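Local atomic coordinates of tapirin (Caldicellulosiruptor kristjanssonii, PDB entry 6N2B), a protein that probably binds cellulose and mediates cell adhesion through a C-terminal beta-helix domain that also holds a calcium ion. Residues E539-I542 with T543-N547; Q395-P398 with S399-F402; Y440-A444 with T445-I449. One frame throughout, in Å; residues are numbered along the deposited sequence.

Contact 1. Residues E539-I542 with T543-N547; sequences ESSI and TSTLN
L546 lies against I542, one helical turn earlier, on the buried side of helix 536-546. Followed outward, its side chain first meets backbone: CB and CG of L546 both pass close to the carbonyl oxygen of I542, CB at 3.6 Å, and the same I542 O accepts the straight 2.9 Å hydrogen bond of L546 N. At the tip, CD1 of L546 reaches CG2 of I542 at 3.8 Å, and the two apolar chains run side by side, pointing the same way. L546 also touches L514, and I542 packs on Y452 of strand 448-453.

Two threonines instead add side-chain bonds to carbonyls four residues back. T545 has its OG1 beside the backbone N (chi1 -71°), which turns the hydroxyl back onto the carbonyl of S541; OG1 of T545 then donates to S541 O over 2.9 Å, while T545 N binds the same oxygen from the opposite face of its plane. T543 likewise gives two bonds to E539 O, but in a different geometry: OG1 stands above the carbonyl plane and N lies nearly in line with the C=O bond. Each of these two carbonyls is thus gripped twice by one residue. The hydroxyl of S541 has another role, hydrogen bonding to the OH of Y452.

At N547 the chain leaves helical geometry with a positive phi (53°), and its N bonds back to S544 O at 3.3 Å. The arrangement is that of the C-terminal part of an amphipathic alpha helix, ended by a Schellman motif.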
ATOM      1  N   GLU A 539       9.986  18.452   9.683  1.00 20.61           N
ATOM      2  CA  GLU A 539       9.772  18.671   8.253  1.00 22.87           C
ATOM      3  C   GLU A 539      10.890  19.512   7.657  1.00 28.27           C
ATOM      4  O   GLU A 539      11.417  19.200   6.581  1.00 23.78           O
ATOM      5  CB  GLU A 539       8.434  19.353   7.995  1.00 21.33           C
ATOM      6  CG  GLU A 539       7.217  18.493   8.140  1.00 31.72           C
ATOM      7  CD  GLU A 539       5.938  19.190   7.633  1.00 49.06           C
ATOM      8  OE1 GLU A 539       6.060  20.270   6.986  1.00 35.99           O
ATOM      9  OE2 GLU A 539       4.820  18.653   7.885  1.00 36.68           O
ATOM     10  N   SER A 540      11.250  20.604   8.340  1.00 29.94           N
ATOM     11  CA  SER A 540      12.337  21.455   7.869  1.00 27.85           C
ATOM     12  C   SER A 540      13.625  20.657   7.717  1.00 26.31           C
ATOM     13  O   SER A 540      14.358  20.831   6.738  1.00 30.31           O
ATOM     14  CB  SER A 540      12.532  22.635   8.826  1.00 27.21           C
ATOM     15  OG  SER A 540      13.563  23.502   8.373  1.00 49.17           O
ATOM     16  N   SER A 541      13.906  19.760   8.660  1.00 21.89           N
ATOM     17  CA  SER A 541      15.098  18.931   8.539  1.00 25.60           C
ATOM     18  C   SER A 541      15.029  18.025   7.308  1.00 23.68           C
ATOM     19  O   SER A 541      16.010  17.894   6.567  1.00 17.95           O
ATOM     20  CB  SER A 541      15.283  18.105   9.806  1.00 19.02           C
ATOM     21  OG  SER A 541      16.356  17.205   9.613  1.00 28.15           O
ATOM     22  N   ILE A 542      13.876  17.388   7.080  1.00 21.74           N
ATOM     23  CA  ILE A 542      13.729  16.485   5.939  1.00 24.61           C
ATOM     24  C   ILE A 542      13.709  17.273   4.633  1.00 23.16           C
ATOM     25  O   ILE A 542      14.331  16.870   3.641  1.00 20.81           O
ATOM     26  CB  ILE A 542      12.456  15.624   6.097  1.00 26.62           C
ATOM     27  CG1 ILE A 542      12.575  14.709   7.320  1.00 25.29           C
ATOM     28  CG2 ILE A 542      12.141  14.831   4.797  1.00 19.87           C
ATOM     29  CD1 ILE A 542      11.282  14.046   7.717  1.00 15.40           C
ATOM     30  N   THR A 543      12.965  18.384   4.598  1.00 17.58           N
ATOM     31  CA  THR A 543      12.926  19.200   3.393  1.00 21.34           C
ATOM     32  C   THR A 543      14.326  19.657   3.021  1.00 23.95           C
ATOM     33  O   THR A 543      14.733  19.573   1.855  1.00 24.02           O
ATOM     34  CB  THR A 543      11.997  20.407   3.587  1.00 25.73           C
ATOM     35  OG1 THR A 543      10.664  19.967   3.870  1.00 19.34           O
ATOM     36  CG2 THR A 543      11.959  21.249   2.340  1.00 20.87           C
ATOM     37  N   SER A 544      15.095  20.101   4.014  1.00 25.31           N
ATOM     38  CA  SER A 544      16.470  20.509   3.763  1.00 22.50           C
ATOM     39  C   SER A 544      17.314  19.331   3.280  1.00 21.82           C
ATOM     40  O   SER A 544      18.016  19.434   2.272  1.00 17.52           O
ATOM     41  CB  SER A 544      17.043  21.132   5.029  1.00 16.43           C
ATOM     42  OG  SER A 544      18.452  21.090   5.016  1.00 49.85           O
ATOM     43  N   THR A 545      17.225  18.189   3.966  1.00 20.40           N
ATOM     44  CA  THR A 545      18.089  17.045   3.666  1.00 17.57           C
ATOM     45  C   THR A 545      17.854  16.496   2.253  1.00 24.11           C
ATOM     46  O   THR A 545      18.804  16.196   1.518  1.00 20.03           O
ATOM     47  CB  THR A 545      17.848  15.960   4.714  1.00 21.49           C
ATOM     48  OG1 THR A 545      18.387  16.389   5.964  1.00 32.84           O
ATOM     49  CG2 THR A 545      18.495  14.655   4.325  1.00 24.90           C
ATOM     50  N   LEU A 546      16.592  16.337   1.862  1.00 25.54           N
ATOM     51  CA  LEU A 546      16.256  15.798   0.546  1.00 27.95           C
ATOM     52  C   LEU A 546      16.147  16.860  -0.538  1.00 22.96           C
ATOM     53  O   LEU A 546      15.896  16.500  -1.696  1.00 22.84           O
ATOM     54  CB  LEU A 546      14.926  15.035   0.599  1.00 32.82           C
ATOM     55  CG  LEU A 546      14.796  13.919   1.627  1.00 29.54           C
ATOM     56  CD1 LEU A 546      13.385  13.314   1.578  1.00 15.09           C
ATOM     57  CD2 LEU A 546      15.898  12.869   1.400  1.00 23.35           C
ATOM     58  N   ASN A 547      16.300  18.143  -0.199  1.00 20.36           N
ATOM     59  CA  ASN A 547      16.105  19.233  -1.147  1.00 16.38           C
ATOM     60  C   ASN A 547      14.731  19.082  -1.793  1.00 20.41           C
ATOM     61  O   ASN A 547      14.576  18.922  -3.006  1.00 16.04           O
ATOM     62  CB  ASN A 547      17.238  19.261  -2.175  1.00 22.56           C
ATOM     63  CG  ASN A 547      17.338  20.586  -2.920  1.00 27.47           C
ATOM     64  OD1 ASN A 547      16.728  21.584  -2.537  1.00 28.02           O
ATOM     65  ND2 ASN A 547      18.124  20.593  -3.997  1.00 21.98           N
TER

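Contact 2. Residues Q395-P398 with S399-F402; sequences QVNP and SATF
N397 folds its amide over the chain that follows, meeting S399 and A400 as the backbone reverses. With CG anti to the backbone N (chi1 173°), the side chain bends forward and its OD1 takes a hydrogen bond from S399 N at 3.0 Å, the donor standing above the plane of the amide carbonyl. The hydroxyl of S399 adds a weak bond to the same oxygen, with OG of S399 3.5 Å from OD1 of N397.

The other branch of the amide meets A400: ND2 of N397 approaches CA of A400 at 3.5 Å and its methyl CB at 3.7 Å. That methyl also touches the main-chain oxygen of N397, which accepts the bond from A400 N at 3.0 Å. A400 is the buried member of the group; its CB rests on V377 of strand 375-378, and its carbonyl oxygen receives a hydrogen bond from R379.

P398, in the second position, has a phi fixed by its ring near the value this turn needs. An asparagine side-chain bond two residues on, laid over a type I beta turn from N397 to A400, makes an Asx-Pro turn, which here takes the chain away from strand 393-396 of the beta-helix.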
ATOM      1  N   GLN A 395     -25.907  -7.138 -20.059  1.00 33.75           N
ATOM      2  CA  GLN A 395     -26.088  -6.564 -21.392  1.00 30.65           C
ATOM      3  C   GLN A 395     -24.851  -6.799 -22.256  1.00 40.10           C
ATOM      4  O   GLN A 395     -23.739  -6.426 -21.864  1.00 38.76           O
ATOM      5  CB  GLN A 395     -26.386  -5.057 -21.289  1.00 26.34           C
ATOM      6  CG  GLN A 395     -27.037  -4.452 -22.520  1.00 37.45           C
ATOM      7  CD  GLN A 395     -26.852  -2.936 -22.639  1.00 49.68           C
ATOM      8  OE1 GLN A 395     -25.747  -2.449 -22.882  1.00 46.66           O
ATOM      9  NE2 GLN A 395     -27.938  -2.191 -22.476  1.00 53.13           N
ATOM     10  N   VAL A 396     -25.037  -7.404 -23.430  1.00 35.94           N
ATOM     11  CA  VAL A 396     -23.956  -7.608 -24.395  1.00 35.02           C
ATOM     12  C   VAL A 396     -24.179  -6.662 -25.573  1.00 44.00           C
ATOM     13  O   VAL A 396     -25.243  -6.684 -26.210  1.00 43.65           O
ATOM     14  CB  VAL A 396     -23.872  -9.063 -24.879  1.00 30.90           C
ATOM     15  CG1 VAL A 396     -22.667  -9.229 -25.768  1.00 28.12           C
ATOM     16  CG2 VAL A 396     -23.811 -10.024 -23.713  1.00 23.54           C
ATOM     17  N   ASN A 397     -23.166  -5.843 -25.874  1.00 40.17           N
ATOM     18  CA  ASN A 397     -23.283  -4.789 -26.884  1.00 38.55           C
ATOM     19  C   ASN A 397     -21.901  -4.543 -27.466  1.00 36.12           C
ATOM     20  O   ASN A 397     -21.106  -3.773 -26.905  1.00 40.59           O
ATOM     21  CB  ASN A 397     -23.875  -3.506 -26.301  1.00 32.54           C
ATOM     22  CG  ASN A 397     -23.850  -2.340 -27.287  1.00 37.92           C
ATOM     23  OD1 ASN A 397     -23.465  -2.496 -28.454  1.00 36.21           O
ATOM     24  ND2 ASN A 397     -24.278  -1.164 -26.824  1.00 34.53           N
ATOM     25  N   PRO A 398     -21.587  -5.151 -28.611  1.00 41.01           N
ATOM     26  CA  PRO A 398     -20.228  -5.039 -29.175  1.00 40.39           C
ATOM     27  C   PRO A 398     -19.778  -3.616 -29.476  1.00 40.84           C
ATOM     28  O   PRO A 398     -18.576  -3.403 -29.702  1.00 45.69           O
ATOM     29  CB  PRO A 398     -20.317  -5.871 -30.461  1.00 37.41           C
ATOM     30  CG  PRO A 398     -21.390  -6.876 -30.171  1.00 41.43           C
ATOM     31  CD  PRO A 398     -22.405  -6.143 -29.328  1.00 48.19           C
ATOM     32  N   SER A 399     -20.683  -2.646 -29.483  1.00 28.42           N
ATOM     33  CA  SER A 399     -20.353  -1.264 -29.801  1.00 37.39           C
ATOM     34  C   SER A 399     -20.685  -0.342 -28.632  1.00 38.24           C
ATOM     35  O   SER A 399     -20.966   0.850 -28.815  1.00 37.97           O
ATOM     36  CB  SER A 399     -21.077  -0.823 -31.075  1.00 49.83           C
ATOM     37  OG  SER A 399     -22.306  -0.164 -30.776  1.00 52.27           O
ATOM     38  N   ALA A 400     -20.662  -0.891 -27.420  1.00 32.97           N
ATOM     39  CA  ALA A 400     -21.003  -0.109 -26.244  1.00 35.55           C
ATOM     40  C   ALA A 400     -20.021   1.046 -26.053  1.00 41.83           C
ATOM     41  O   ALA A 400     -18.829   0.951 -26.372  1.00 32.14           O
ATOM     42  CB  ALA A 400     -21.026  -0.999 -24.999  1.00 33.59           C
ATOM     43  N   THR A 401     -20.549   2.152 -25.542  1.00 38.65           N
ATOM     44  CA  THR A 401     -19.762   3.322 -25.190  1.00 34.55           C
ATOM     45  C   THR A 401     -19.614   3.356 -23.677  1.00 35.35           C
ATOM     46  O   THR A 401     -20.617   3.422 -22.957  1.00 40.26           O
ATOM     47  CB  THR A 401     -20.439   4.595 -25.695  1.00 40.16           C
ATOM     48  OG1 THR A 401     -20.163   4.756 -27.091  1.00 39.97           O
ATOM     49  CG2 THR A 401     -19.950   5.818 -24.917  1.00 35.42           C
ATOM     50  N   PHE A 402     -18.366   3.300 -23.192  1.00 36.24           N
ATOM     51  CA  PHE A 402     -18.123   3.353 -21.755  1.00 34.92           C
ATOM     52  C   PHE A 402     -17.902   4.789 -21.298  1.00 30.84           C
ATOM     53  O   PHE A 402     -17.535   5.660 -22.093  1.00 36.06           O
ATOM     54  CB  PHE A 402     -16.911   2.504 -21.388  1.00 28.83           C
ATOM     55  CG  PHE A 402     -17.085   1.039 -21.667  1.00 34.07           C
ATOM     56  CD1 PHE A 402     -18.337   0.514 -21.975  1.00 30.80           C
ATOM     57  CD2 PHE A 402     -15.995   0.178 -21.609  1.00 28.76           C
ATOM     58  CE1 PHE A 402     -18.496  -0.834 -22.232  1.00 29.53           C
ATOM     59  CE2 PHE A 402     -16.148  -1.182 -21.859  1.00 29.16           C
ATOM     60  CZ  PHE A 402     -17.396  -1.688 -22.173  1.00 28.87           C
TER

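Contact 3. Residues Y440-A444 with T445-I449; sequences YDKSA and TPWEI
K442 stretches across one face of the W447 indole, its chain extended beyond CG. The carbon CE sits over the six-membered ring, 3.6 Å from its centroid and 11° off the normal, a CH-pi contact; NZ of K442 lies farther out, 4.1 Å from that centroid, in an off-centre cation-pi position, and also bonds to L470 O. At the edge of the indole, in its plane, A444 O approaches CD1 of W447 at 3.6 Å. An alanine in place of W447 takes away the surface K442 lies on, and the lysine's methylenes would probably be left to turn more freely, with the NZ bond to L470 O as the remaining anchor among those described.

This is the more open flank, where K442, S443 and T445 are exposed. The tighter part lies on the strands of the hairpin. D441 and E448 form a hydrogen-bonded antiparallel pair, with D441 N 2.8 Å from E448 O and E448 N bonding back to D441 O, and both side chains are buried on the same face. OD1 of D441 binds the start of the loop: the bond from S443 N makes an Asx turn, that from A444 N, which comes from above the carboxylate plane, an Asx motif, and S443 OG is an additional donor at 2.8 Å on the syn lone pair. The methyl of A444 packs against E448.

A water donates both to D441 OD2, at 3.0 Å, and to E448 OE1, at 2.8 Å; OE1 also binds G535 N. Two buried carboxylates 5.1 Å apart, OD2 to OE1, would be expected to repel each other, and the bridging water together with the surrounding N-H and O-H donors is likely to offset that cost.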
ATOM      1  N   TYR A 440      16.383  16.589  16.251  1.00 13.59           N
ATOM      2  CA  TYR A 440      15.297  16.322  17.186  1.00 16.59           C
ATOM      3  C   TYR A 440      14.579  17.604  17.574  1.00 16.64           C
ATOM      4  O   TYR A 440      15.036  18.710  17.293  1.00 23.76           O
ATOM      5  CB  TYR A 440      15.796  15.600  18.442  1.00 17.17           C
ATOM      6  CG  TYR A 440      16.678  16.412  19.369  1.00 23.45           C
ATOM      7  CD1 TYR A 440      18.057  16.490  19.167  1.00 19.02           C
ATOM      8  CD2 TYR A 440      16.136  17.066  20.474  1.00 24.42           C
ATOM      9  CE1 TYR A 440      18.863  17.215  20.017  1.00 20.85           C
ATOM     10  CE2 TYR A 440      16.938  17.785  21.340  1.00 24.81           C
ATOM     11  CZ  TYR A 440      18.303  17.859  21.107  1.00 26.74           C
ATOM     12  OH  TYR A 440      19.100  18.586  21.973  1.00 38.30           O
ATOM     13  N   ASP A 441      13.428  17.436  18.229  1.00 18.90           N
ATOM     14  CA  ASP A 441      12.555  18.537  18.644  1.00 16.10           C
ATOM     15  C   ASP A 441      11.944  18.169  19.990  1.00 18.57           C
ATOM     16  O   ASP A 441      11.083  17.285  20.059  1.00 17.03           O
ATOM     17  CB  ASP A 441      11.469  18.796  17.601  1.00 14.27           C
ATOM     18  CG  ASP A 441      10.502  19.922  17.990  1.00 26.04           C
ATOM     19  OD1 ASP A 441      10.574  20.469  19.123  1.00 21.44           O
ATOM     20  OD2 ASP A 441       9.647  20.253  17.131  1.00 22.97           O
ATOM     21  N   LYS A 442      12.385  18.835  21.057  1.00 18.30           N
ATOM     22  CA  LYS A 442      11.803  18.608  22.373  1.00 25.32           C
ATOM     23  C   LYS A 442      10.677  19.578  22.686  1.00 24.99           C
ATOM     24  O   LYS A 442      10.046  19.445  23.736  1.00 27.04           O
ATOM     25  CB  LYS A 442      12.869  18.687  23.466  1.00 21.32           C
ATOM     26  CG  LYS A 442      13.764  17.474  23.545  1.00 21.62           C
ATOM     27  CD  LYS A 442      14.646  17.474  24.794  1.00 23.87           C
ATOM     28  CE  LYS A 442      15.405  16.144  24.957  1.00 26.02           C
ATOM     29  NZ  LYS A 442      16.178  16.021  26.218  1.00 22.37           N
ATOM     30  N   SER A 443      10.405  20.541  21.801  1.00 31.05           N
ATOM     31  CA  SER A 443       9.263  21.427  22.006  1.00 33.71           C
ATOM     32  C   SER A 443       7.943  20.719  21.731  1.00 28.70           C
ATOM     33  O   SER A 443       6.903  21.145  22.244  1.00 25.81           O
ATOM     34  CB  SER A 443       9.384  22.672  21.120  1.00 27.66           C
ATOM     35  OG  SER A 443       8.731  22.480  19.878  1.00 34.05           O
ATOM     36  N   ALA A 444       7.971  19.648  20.944  1.00 32.76           N
ATOM     37  CA  ALA A 444       6.794  18.841  20.671  1.00 26.31           C
ATOM     38  C   ALA A 444       6.511  17.885  21.830  1.00 33.67           C
ATOM     39  O   ALA A 444       7.360  17.629  22.692  1.00 34.55           O
ATOM     40  CB  ALA A 444       6.986  18.061  19.373  1.00 22.50           C
ATOM     41  N   THR A 445       5.291  17.360  21.847  1.00 36.30           N
ATOM     42  CA  THR A 445       4.874  16.400  22.862  1.00 28.93           C
ATOM     43  C   THR A 445       4.068  15.309  22.180  1.00 31.37           C
ATOM     44  O   THR A 445       2.981  15.587  21.657  1.00 37.90           O
ATOM     45  CB  THR A 445       4.044  17.076  23.949  1.00 35.79           C
ATOM     46  OG1 THR A 445       4.755  18.221  24.445  1.00 46.04           O
ATOM     47  CG2 THR A 445       3.757  16.095  25.097  1.00 35.64           C
ATOM     48  N   PRO A 446       4.578  14.072  22.101  1.00 25.09           N
ATOM     49  CA  PRO A 446       5.889  13.601  22.546  1.00 21.32           C
ATOM     50  C   PRO A 446       7.050  14.174  21.756  1.00 23.19           C
ATOM     51  O   PRO A 446       6.840  14.772  20.701  1.00 23.00           O
ATOM     52  CB  PRO A 446       5.814  12.087  22.307  1.00 26.77           C
ATOM     53  CG  PRO A 446       4.377  11.785  22.035  1.00 21.15           C
ATOM     54  CD  PRO A 446       3.833  13.007  21.414  1.00 22.71           C
ATOM     55  N   TRP A 447       8.264  13.971  22.263  1.00 26.45           N
ATOM     56  CA  TRP A 447       9.460  14.392  21.549  1.00 21.30           C
ATOM     57  C   TRP A 447       9.515  13.731  20.179  1.00 25.48           C
ATOM     58  O   TRP A 447       9.099  12.581  20.001  1.00 24.44           O
ATOM     59  CB  TRP A 447      10.714  14.021  22.332  1.00 18.57           C
ATOM     60  CG  TRP A 447      10.862  14.703  23.642  1.00 24.53           C
ATOM     61  CD1 TRP A 447      10.177  15.807  24.095  1.00 24.10           C
ATOM     62  CD2 TRP A 447      11.763  14.333  24.686  1.00 28.73           C
ATOM     63  NE1 TRP A 447      10.604  16.139  25.363  1.00 20.54           N
ATOM     64  CE2 TRP A 447      11.573  15.251  25.749  1.00 24.61           C
ATOM     65  CE3 TRP A 447      12.717  13.316  24.827  1.00 23.75           C
ATOM     66  CZ2 TRP A 447      12.297  15.175  26.929  1.00 21.08           C
ATOM     67  CZ3 TRP A 447      13.433  13.241  25.999  1.00 24.74           C
ATOM     68  CH2 TRP A 447      13.221  14.166  27.038  1.00 29.74           C
ATOM     69  N   GLU A 448      10.052  14.461  19.211  1.00 22.23           N
ATOM     70  CA  GLU A 448      10.164  13.985  17.844  1.00 18.56           C
ATOM     71  C   GLU A 448      11.632  13.980  17.443  1.00 22.83           C
ATOM     72  O   GLU A 448      12.378  14.910  17.761  1.00 25.00           O
ATOM     73  CB  GLU A 448       9.343  14.864  16.889  1.00 21.71           C
ATOM     74  CG  GLU A 448       7.871  15.006  17.259  1.00 13.16           C
ATOM     75  CD  GLU A 448       7.054  15.730  16.178  1.00 26.90           C
ATOM     76  OE1 GLU A 448       7.610  16.021  15.081  1.00 18.13           O
ATOM     77  OE2 GLU A 448       5.848  16.014  16.430  1.00 24.22           O
ATOM     78  N   ILE A 449      12.063  12.919  16.781  1.00 19.57           N
ATOM     79  CA  ILE A 449      13.425  12.847  16.277  1.00 15.36           C
ATOM     80  C   ILE A 449      13.358  12.160  14.933  1.00 15.41           C
ATOM     81  O   ILE A 449      12.593  11.211  14.752  1.00 20.40           O
ATOM     82  CB  ILE A 449      14.390  12.106  17.236  1.00 13.89           C
ATOM     83  CG1 ILE A 449      15.766  11.917  16.580  1.00 15.19           C
ATOM     84  CG2 ILE A 449      13.847  10.774  17.687  1.00  8.31           C
ATOM     85  CD1 ILE A 449      16.909  11.699  17.584  1.00  9.78           C
TER
HETATM   86  O   HOH W   1       8.726  18.576  14.840  1.00 16.07           O

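Along the chain the three contacts come in series, and none nests or crosses. Contact 2 is met first, turning the backbone out of strand 393-396, which pairs with strand 375-378, toward helix 408-413. Contact 3 follows, closing the hairpin of strands 436-441 and 448-453 near the calcium site. Contact 1 comes last, in helix 536-546, nearest atoms about 6 Å from contact 3. The hairpin serves both: Y452 of strand 448-453 meets the helix, E448 bonds to G535 just before it, and D441 of strand 436-441 bonds weakly to T537. Contact 2 lies on the opposite side of the chain's centre from the other two, centre to centre about 51 Å from contact 1 and about 59 Å from contact 3.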